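Side-chain contacts in nitrate transport protein (PDB 3KSX), which binds alkanesulfonates, here the sulfonate buffer MOPS, as a periplasmic solute-binding protein that probably delivers them to an ABC importer: residues A26-L31 with G225-Q230; E52-R57 with M232-Q237. All blocks are in the same frame, centred on the assembly; numbering follows the deposited sequence.

Contact 1 (A26-L31 with G225-Q230)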
# COMPACT_ATOMS: atom_id res chain seq x y z
N ALA A 26 15.50 -13.40 24.98
CA ALA A 26 16.18 -13.10 23.71
C ALA A 26 15.41 -12.08 22.80
O ALA A 26 14.34 -11.55 23.16
CB ALA A 26 16.44 -14.43 22.96
N GLU A 27 16.03 -11.78 21.65
CA GLU A 27 15.40 -11.13 20.49
C GLU A 27 15.71 -12.08 19.34
O GLU A 27 16.58 -12.94 19.46
CB GLU A 27 16.02 -9.76 20.21
CG GLU A 27 16.31 -8.95 21.45
CD GLU A 27 16.80 -7.56 21.13
OE1 GLU A 27 17.92 -7.43 20.58
OE2 GLU A 27 16.07 -6.60 21.43
N PRO A 28 14.99 -11.98 18.22
CA PRO A 28 15.22 -13.02 17.22
C PRO A 28 16.58 -12.97 16.55
O PRO A 28 17.24 -11.93 16.57
CB PRO A 28 14.12 -12.76 16.20
CG PRO A 28 13.80 -11.35 16.42
CD PRO A 28 13.89 -11.10 17.84
N ALA A 29 16.97 -14.09 15.95
CA ALA A 29 18.22 -14.18 15.20
C ALA A 29 18.13 -13.29 13.94
O ALA A 29 19.12 -12.68 13.52
CB ALA A 29 18.48 -15.59 14.77
N GLN A 30 16.92 -13.22 13.35
CA GLN A 30 16.79 -12.58 12.06
C GLN A 30 15.38 -11.95 11.92
O GLN A 30 14.40 -12.45 12.50
CB GLN A 30 17.01 -13.62 10.94
CG GLN A 30 17.17 -12.90 9.59
CD GLN A 30 17.39 -13.82 8.37
OE1 GLN A 30 17.00 -14.99 8.37
NE2 GLN A 30 17.99 -13.26 7.32
N LEU A 31 15.30 -10.85 11.16
CA LEU A 31 14.02 -10.26 10.77
C LEU A 31 14.12 -10.03 9.28
O LEU A 31 14.89 -9.15 8.85
CB LEU A 31 13.81 -8.92 11.49
CG LEU A 31 12.65 -8.07 10.90
CD1 LEU A 31 11.31 -8.85 10.90
CD2 LEU A 31 12.53 -6.79 11.64
N GLY A 225 6.73 -11.09 20.36
CA GLY A 225 5.82 -9.96 20.52
C GLY A 225 6.45 -8.65 20.86
O GLY A 225 6.20 -7.65 20.18
N PRO A 226 7.29 -8.63 21.92
CA PRO A 226 7.84 -7.35 22.36
C PRO A 226 8.67 -6.77 21.23
O PRO A 226 8.66 -5.54 21.00
CB PRO A 226 8.75 -7.76 23.50
CG PRO A 226 8.06 -8.90 24.13
CD PRO A 226 7.36 -9.64 22.99
N PHE A 227 9.38 -7.66 20.54
CA PHE A 227 10.32 -7.25 19.50
C PHE A 227 9.51 -6.65 18.38
O PHE A 227 9.89 -5.61 17.89
CB PHE A 227 11.17 -8.44 19.04
CG PHE A 227 11.97 -8.19 17.80
CD1 PHE A 227 13.20 -7.57 17.86
CD2 PHE A 227 11.51 -8.64 16.55
CE1 PHE A 227 13.95 -7.36 16.70
CE2 PHE A 227 12.26 -8.45 15.39
CZ PHE A 227 13.46 -7.81 15.46
N VAL A 228 8.39 -7.29 17.99
CA VAL A 228 7.54 -6.75 16.91
C VAL A 228 6.97 -5.39 17.28
O VAL A 228 6.95 -4.46 16.44
CB VAL A 228 6.46 -7.74 16.52
CG1 VAL A 228 5.34 -7.04 15.64
CG2 VAL A 228 7.15 -8.93 15.75
N GLN A 229 6.57 -5.26 18.54
CA GLN A 229 6.07 -3.95 19.06
C GLN A 229 7.15 -2.87 18.94
O GLN A 229 6.89 -1.75 18.46
CB GLN A 229 5.59 -4.14 20.49
CG GLN A 229 5.12 -2.86 21.20
CD GLN A 229 4.48 -3.21 22.58
OE1 GLN A 229 3.51 -2.58 23.01
NE2 GLN A 229 5.02 -4.26 23.26
N GLN A 230 8.38 -3.20 19.37
CA GLN A 230 9.50 -2.28 19.28
C GLN A 230 9.86 -1.96 17.86
O GLN A 230 10.18 -0.81 17.56
CB GLN A 230 10.71 -2.83 19.99
CG GLN A 230 10.58 -2.60 21.48
CD GLN A 230 11.17 -3.72 22.26
OE1 GLN A 230 12.26 -4.22 21.92
NE2 GLN A 230 10.46 -4.17 23.29
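The entry into strand 30-36, together with the loop before it, packs against the first turn of helix 225-244, and Pro-28 and Phe-227 carry most of the joint. The pyrrolidine ring of Pro-28 lies over one face of the phenyl ring. Its CG sits 3.5 Å from the centroid of the Phe-227 ring and 15° off the ring normal, which meets the geometry of a CH-pi contact. Pro-28 CG comes down on the Phe-227 CE2 side, at 3.4 Å, while Pro-28 CD stands 3.5 Å from Phe-227 CG, so one C-C edge of the proline spans the ring obliquely. What puts the phenyl there is its first torsion: CG is anti to the backbone N (chi1 168°) and swings the ring out from the helix toward the loop. Of the 212 Å² buried between the segments, about half belongs to Phe-227.

The sheet that this strand enters has the order 59-65, 30-36, 82-86, 212-217, 100-106, the 2-1-3-5-4 topology of a type II periplasmic binding protein lobe; helix 225-244 follows its antiparallel strand 212-217 after the short helix 218-223. Within that lobe Leu-31 meets the far end of the phenyl ring, its CD2 lying 4.1 Å from Phe-227 CZ at an oblique angle. Glu-27 adds a looser touch through its aliphatic base, with CB 4.3 Å from Phe-227 CD1, whereas its carboxylate is paired in a salt bridge with Arg-57. The backbones diverge along the joint: CA atoms are 6.5 Å apart for Glu-27 and Phe-227, but 9.6 Å for Leu-31 and Val-228. Tyr-220 of helix 218-223 touches Pro-28, Leu-31 and Phe-227, and Phe-55 meets the Phe-227 ring edge-to-face.

Contact 2 (E52-R57 with M232-Q237); sequences EQRFPR and MGTLNQ
Arg-54 runs its aliphatic chain past the hydroxyl of Thr-234 and then turns its guanidinium back onto the same oxygen. Two distances support this reading: Arg-54 CD lies 3.3 Å from Thr-234 OG1, and Arg-54 NH1 is only 2.5 Å from it. The latter is a hydrogen bond donated by the arginine, with an N-H...O angle of 156° and the oxygen 4° out of the guanidinium plane, hence met at the edge of the group; the separation is unusually short, and its exact value is doubtful. A bend at chi2 (113°) turns the chain of Arg-54 after its first, extended step from the backbone. On the other side, Thr-234 holds OG1 beside its own backbone N, where the oxygen also makes a weak hydrogen bond to Gln-230 O one helical turn earlier.

Phe-55, the first residue to leave helical backbone angles after helix 50-54, takes Arg-54 CG over the centre of its ring, 3.3 Å above the plane. Its CE2 only approaches Thr-234 OG1, at 4.5 Å. Such a join, a helix end laid against a neighbouring long helix, belongs to the alpha/beta layering of this lobe: helix 50-54 lies in the beta-alpha-beta crossover between the adjacent parallel strands 30-36 and 59-65.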
# COMPACT_ATOMS: atom_id res chain seq x y z
N GLU A 52 18.62 -1.63 12.41
CA GLU A 52 19.95 -2.20 12.70
C GLU A 52 20.53 -1.49 13.88
O GLU A 52 21.00 -2.13 14.81
CB GLU A 52 20.88 -2.09 11.52
CG GLU A 52 20.44 -2.90 10.32
CD GLU A 52 19.42 -2.19 9.41
OE1 GLU A 52 18.85 -1.14 9.77
OE2 GLU A 52 19.19 -2.68 8.30
N GLN A 53 20.39 -0.18 13.93
CA GLN A 53 20.80 0.55 15.11
C GLN A 53 20.09 0.14 16.40
O GLN A 53 20.71 0.03 17.45
CB GLN A 53 20.55 2.04 14.92
CG GLN A 53 21.30 2.66 13.78
CD GLN A 53 21.16 4.15 13.86
OE1 GLN A 53 21.28 4.71 14.94
NE2 GLN A 53 20.83 4.79 12.75
N ARG A 54 18.78 -0.13 16.31
CA ARG A 54 17.99 -0.52 17.47
C ARG A 54 18.22 -1.99 17.95
O ARG A 54 18.14 -2.32 19.15
CB ARG A 54 16.50 -0.28 17.14
CG ARG A 54 15.54 -0.62 18.31
CD ARG A 54 14.86 0.63 18.86
NE ARG A 54 13.97 0.39 20.03
CZ ARG A 54 12.62 0.52 20.03
NH1 ARG A 54 11.96 0.85 18.91
NH2 ARG A 54 11.92 0.32 21.16
N PHE A 55 18.52 -2.88 17.03
CA PHE A 55 18.52 -4.29 17.34
C PHE A 55 19.83 -4.91 16.83
O PHE A 55 19.84 -5.67 15.87
CB PHE A 55 17.33 -4.92 16.63
CG PHE A 55 16.00 -4.35 17.07
CD1 PHE A 55 15.48 -4.63 18.35
CD2 PHE A 55 15.24 -3.57 16.17
CE1 PHE A 55 14.24 -4.13 18.72
CE2 PHE A 55 14.04 -3.06 16.54
CZ PHE A 55 13.52 -3.36 17.82
N PRO A 56 20.95 -4.61 17.51
CA PRO A 56 22.28 -4.99 17.09
C PRO A 56 22.51 -6.52 17.04
O PRO A 56 23.36 -6.98 16.29
CB PRO A 56 23.16 -4.35 18.17
CG PRO A 56 22.28 -4.17 19.37
CD PRO A 56 20.97 -3.82 18.76
N ARG A 57 21.74 -7.27 17.82
CA ARG A 57 21.82 -8.73 17.84
C ARG A 57 20.88 -9.45 16.84
O ARG A 57 20.76 -10.68 16.84
CB ARG A 57 21.55 -9.17 19.26
CG ARG A 57 22.63 -8.72 20.28
CD ARG A 57 22.07 -8.80 21.70
NE ARG A 57 20.82 -8.00 21.87
CZ ARG A 57 20.76 -6.68 22.14
NH1 ARG A 57 21.87 -5.95 22.26
NH2 ARG A 57 19.59 -6.05 22.27
N MET A 232 7.70 -1.86 15.33
CA MET A 232 6.63 -0.93 14.93
C MET A 232 6.96 0.43 15.49
O MET A 232 6.82 1.43 14.79
CB MET A 232 5.27 -1.26 15.48
CG MET A 232 4.62 -2.59 15.06
SD MET A 232 4.36 -2.59 13.29
CE MET A 232 5.85 -3.38 12.60
N GLY A 233 7.39 0.47 16.76
CA GLY A 233 7.88 1.74 17.36
C GLY A 233 8.90 2.51 16.55
O GLY A 233 8.83 3.71 16.43
N THR A 234 9.88 1.80 15.99
CA THR A 234 10.96 2.40 15.24
C THR A 234 10.46 2.80 13.86
O THR A 234 10.85 3.85 13.31
CB THR A 234 12.20 1.42 15.17
OG1 THR A 234 12.64 1.18 16.49
CG2 THR A 234 13.38 1.99 14.41
N LEU A 235 9.55 2.01 13.29
CA LEU A 235 9.02 2.40 12.00
C LEU A 235 8.08 3.62 12.15
O LEU A 235 7.90 4.41 11.19
CB LEU A 235 8.31 1.20 11.35
CG LEU A 235 9.21 0.01 11.03
CD1 LEU A 235 8.41 -0.99 10.29
CD2 LEU A 235 10.39 0.49 10.16
N ASN A 236 7.46 3.75 13.33
CA ASN A 236 6.55 4.86 13.63
C ASN A 236 7.36 6.15 13.61
O ASN A 236 6.91 7.21 13.14
CB ASN A 236 5.90 4.66 14.99
CG ASN A 236 5.17 5.87 15.46
OD1 ASN A 236 5.79 6.84 15.82
ND2 ASN A 236 3.82 5.83 15.43
N GLN A 237 8.58 6.05 14.12
CA GLN A 237 9.49 7.18 14.09
C GLN A 237 9.98 7.54 12.68
O GLN A 237 10.00 8.74 12.30
CB GLN A 237 10.69 6.92 15.02
CG GLN A 237 10.33 6.88 16.52
CD GLN A 237 9.46 8.06 16.96
OE1 GLN A 237 9.86 9.24 16.82
NE2 GLN A 237 8.27 7.76 17.51

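Contact 1 and contact 2 have centres about 10 Å apart and share helix 225-244, which presents residues 225-230 to one and 232-237 to the other. Along the chain the order is 26-31, 52-57, 225-230, 232-237, so the two contacts interleave: one segment at the entry into the first strand and one within the crossover that follows it meet successive turns of a helix far later in the chain. The contacts also touch directly, with Gln-230 CB 3.6 Å from Phe-55 CZ. Together they join the start of one lobe's chain to the helix added after its return from the other lobe.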